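Local coordinates for protein chloramphenicol acetyltransferase (Bacteroides thetaiotaomicron, PDB 2I9D) that probably transfers an acetyl group from acetyl-coenzyme A to a hydroxyl of chloramphenicol, at residues His55-Val60 / Asp112-Glu117. Residues are numbered along the deposited sequence; the frame is centred on the assembly and turned at random.
Sequences HYLYAV and DTFYQE
Y58 and F114 make most of a buried, largely apolar helix-helix contact in the chloramphenicol acetyltransferase fold, where helix 52-66, lying against the mixed six-stranded sheet, meets helix 111-124. No hydrogen bond links the segments 55-60 and 112-117, and the backbones come closest at these same two residues, with 7.5 Å between Y58 CA and F114 CA. In both residues the bond to CB heads for the other helix, and CG lies anti to the backbone N (chi1 179° for Y58 and 171° for F114), which extends each ring on between the helices. There the rings meet obliquely: the ring centroids of Y58 and F114 lie 5.2 Å apart and the planes are inclined at 47°. The F114 ring reaches past the phenol to the base of the Y58 side chain, its CE2 coming within 3.7 Å of Y58 CB. L57 approaches the same ring from another direction, its CD2 at the edge of F114 and 4.3 Å from CZ, a looser touch. With F114 cut back to an alanine, Y58 CB would probably lose the ring atoms it rests on and L57 CD2 its aromatic partner, opening a gap between the two helices. Y58 has further partners: its hydroxyl hydrogen-bonds R62 one turn along the helix, and its ring meets F111 edge-to-face, while L57 also packs on M88 of strand 87-93 and L149 of strand 146-151. The contact lies away from H197, the predicted proton acceptor. Its tightest point is Y58 CD1, which sits over one face of F114, displaced toward the rim and 3.6 Å from F114 CG.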
loop_
_atom_site.group_PDB
_atom_site.type_symbol
_atom_site.label_atom_id
_atom_site.label_comp_id
_atom_site.label_asym_id
_atom_site.label_seq_id
_atom_site.Cartn_x
_atom_site.Cartn_y
_atom_site.Cartn_z
ATOM N N HIS A 55 -13.255 11.819 -17.589
ATOM C CA HIS A 55 -12.801 13.078 -16.986
ATOM C C HIS A 55 -11.592 12.890 -16.060
ATOM O O HIS A 55 -10.635 13.633 -16.155
ATOM C CB HIS A 55 -13.939 13.786 -16.241
ATOM C CG HIS A 55 -14.815 14.618 -17.119
ATOM N ND1 HIS A 55 -14.819 16.003 -17.076
ATOM C CD2 HIS A 55 -15.726 14.266 -18.061
ATOM C CE1 HIS A 55 -15.691 16.464 -17.955
ATOM N NE2 HIS A 55 -16.252 15.432 -18.565
ATOM N N TYR A 56 -11.632 11.909 -15.159
ATOM C CA TYR A 56 -10.463 11.670 -14.309
ATOM C C TYR A 56 -9.335 10.923 -15.011
ATOM O O TYR A 56 -8.168 11.120 -14.675
ATOM C CB TYR A 56 -10.814 11.090 -12.926
ATOM C CG TYR A 56 -11.383 9.687 -12.852
ATOM C CD1 TYR A 56 -10.579 8.546 -13.100
ATOM C CD2 TYR A 56 -12.700 9.487 -12.450
ATOM C CE1 TYR A 56 -11.113 7.246 -12.987
ATOM C CE2 TYR A 56 -13.239 8.196 -12.332
ATOM C CZ TYR A 56 -12.443 7.095 -12.590
ATOM O OH TYR A 56 -12.992 5.844 -12.467
ATOM N N LEU A 57 -9.683 10.129 -16.025
ATOM C CA LEU A 57 -8.674 9.465 -16.838
ATOM C C LEU A 57 -7.828 10.521 -17.550
ATOM O O LEU A 57 -6.580 10.443 -17.579
ATOM C CB LEU A 57 -9.316 8.484 -17.832
ATOM C CG LEU A 57 -8.380 7.446 -18.473
ATOM C CD1 LEU A 57 -7.965 6.419 -17.413
ATOM C CD2 LEU A 57 -9.039 6.713 -19.679
ATOM N N TYR A 58 -8.506 11.518 -18.106
ATOM C CA TYR A 58 -7.815 12.630 -18.736
ATOM C C TYR A 58 -6.922 13.396 -17.751
ATOM O O TYR A 58 -5.750 13.681 -18.054
ATOM C CB TYR A 58 -8.812 13.598 -19.391
ATOM C CG TYR A 58 -8.114 14.774 -20.018
ATOM C CD1 TYR A 58 -7.348 14.605 -21.161
ATOM C CD2 TYR A 58 -8.166 16.035 -19.440
ATOM C CE1 TYR A 58 -6.676 15.665 -21.749
ATOM C CE2 TYR A 58 -7.495 17.121 -20.026
ATOM C CZ TYR A 58 -6.746 16.911 -21.183
ATOM O OH TYR A 58 -6.072 17.949 -21.795
ATOM N N ALA A 59 -7.494 13.734 -16.590
ATOM C CA ALA A 59 -6.775 14.472 -15.540
ATOM C C ALA A 59 -5.463 13.789 -15.197
ATOM O O ALA A 59 -4.419 14.443 -15.103
ATOM C CB ALA A 59 -7.644 14.625 -14.295
ATOM N N VAL A 60 -5.520 12.468 -15.019
ATOM C CA VAL A 60 -4.348 11.691 -14.650
ATOM C C VAL A 60 -3.339 11.668 -15.811
ATOM O O VAL A 60 -2.130 11.858 -15.600
ATOM C CB VAL A 60 -4.754 10.245 -14.202
ATOM C CG1 VAL A 60 -3.549 9.272 -14.245
ATOM C CG2 VAL A 60 -5.387 10.264 -12.830
ATOM N N ASP A 112 -11.841 17.909 -25.265
ATOM C CA ASP A 112 -12.921 17.486 -26.159
ATOM C C ASP A 112 -12.445 16.474 -27.190
ATOM O O ASP A 112 -13.153 15.516 -27.498
ATOM C CB ASP A 112 -13.558 18.683 -26.874
ATOM C CG ASP A 112 -14.153 19.695 -25.915
ATOM O OD1 ASP A 112 -14.410 19.344 -24.744
ATOM O OD2 ASP A 112 -14.377 20.855 -26.339
ATOM N N THR A 113 -11.251 16.704 -27.722
ATOM C CA THR A 113 -10.621 15.798 -28.679
ATOM C C THR A 113 -10.300 14.465 -28.005
ATOM O O THR A 113 -10.631 13.398 -28.548
ATOM C CB THR A 113 -9.316 16.412 -29.264
ATOM O OG1 THR A 113 -9.622 17.640 -29.914
ATOM C CG2 THR A 113 -8.650 15.476 -30.271
ATOM N N PHE A 114 -9.665 14.532 -26.832
ATOM C CA PHE A 114 -9.383 13.324 -26.050
ATOM C C PHE A 114 -10.678 12.582 -25.735
ATOM O O PHE A 114 -10.781 11.384 -25.978
ATOM C CB PHE A 114 -8.602 13.628 -24.754
ATOM C CG PHE A 114 -8.493 12.434 -23.828
ATOM C CD1 PHE A 114 -7.434 11.525 -23.953
ATOM C CD2 PHE A 114 -9.467 12.189 -22.865
ATOM C CE1 PHE A 114 -7.343 10.405 -23.115
ATOM C CE2 PHE A 114 -9.376 11.084 -22.024
ATOM C CZ PHE A 114 -8.319 10.187 -22.148
ATOM N N TYR A 115 -11.664 13.317 -25.220
ATOM C CA TYR A 115 -12.934 12.742 -24.822
ATOM C C TYR A 115 -13.595 11.945 -25.949
ATOM O O TYR A 115 -14.019 10.791 -25.749
ATOM C CB TYR A 115 -13.916 13.794 -24.278
ATOM C CG TYR A 115 -15.151 13.106 -23.751
ATOM C CD1 TYR A 115 -15.207 12.667 -22.424
ATOM C CD2 TYR A 115 -16.237 12.802 -24.603
ATOM C CE1 TYR A 115 -16.305 11.977 -21.948
ATOM C CE2 TYR A 115 -17.361 12.105 -24.123
ATOM C CZ TYR A 115 -17.379 11.699 -22.790
ATOM O OH TYR A 115 -18.456 11.008 -22.279
ATOM N N GLN A 116 -13.696 12.566 -27.128
ATOM C CA GLN A 116 -14.451 11.969 -28.227
ATOM C C GLN A 116 -13.691 10.796 -28.856
ATOM O O GLN A 116 -14.313 9.798 -29.219
ATOM C CB GLN A 116 -14.975 13.032 -29.229
ATOM C CG GLN A 116 -14.104 13.367 -30.446
ATOM C CD GLN A 116 -14.686 14.534 -31.297
ATOM O OE1 GLN A 116 -15.920 14.716 -31.389
ATOM N NE2 GLN A 116 -13.792 15.323 -31.919
ATOM N N GLU A 117 -12.362 10.889 -28.950
ATOM C CA GLU A 117 -11.582 9.705 -29.349
ATOM C C GLU A 117 -11.701 8.568 -28.331
ATOM O O GLU A 117 -11.836 7.413 -28.731
ATOM C CB GLU A 117 -10.115 10.022 -29.646
ATOM C CG GLU A 117 -9.693 9.684 -31.095
ATOM C CD GLU A 117 -9.147 8.239 -31.269
ATOM O OE1 GLU A 117 -7.899 8.078 -31.414
ATOM O OE2 GLU A 117 -9.958 7.269 -31.275
#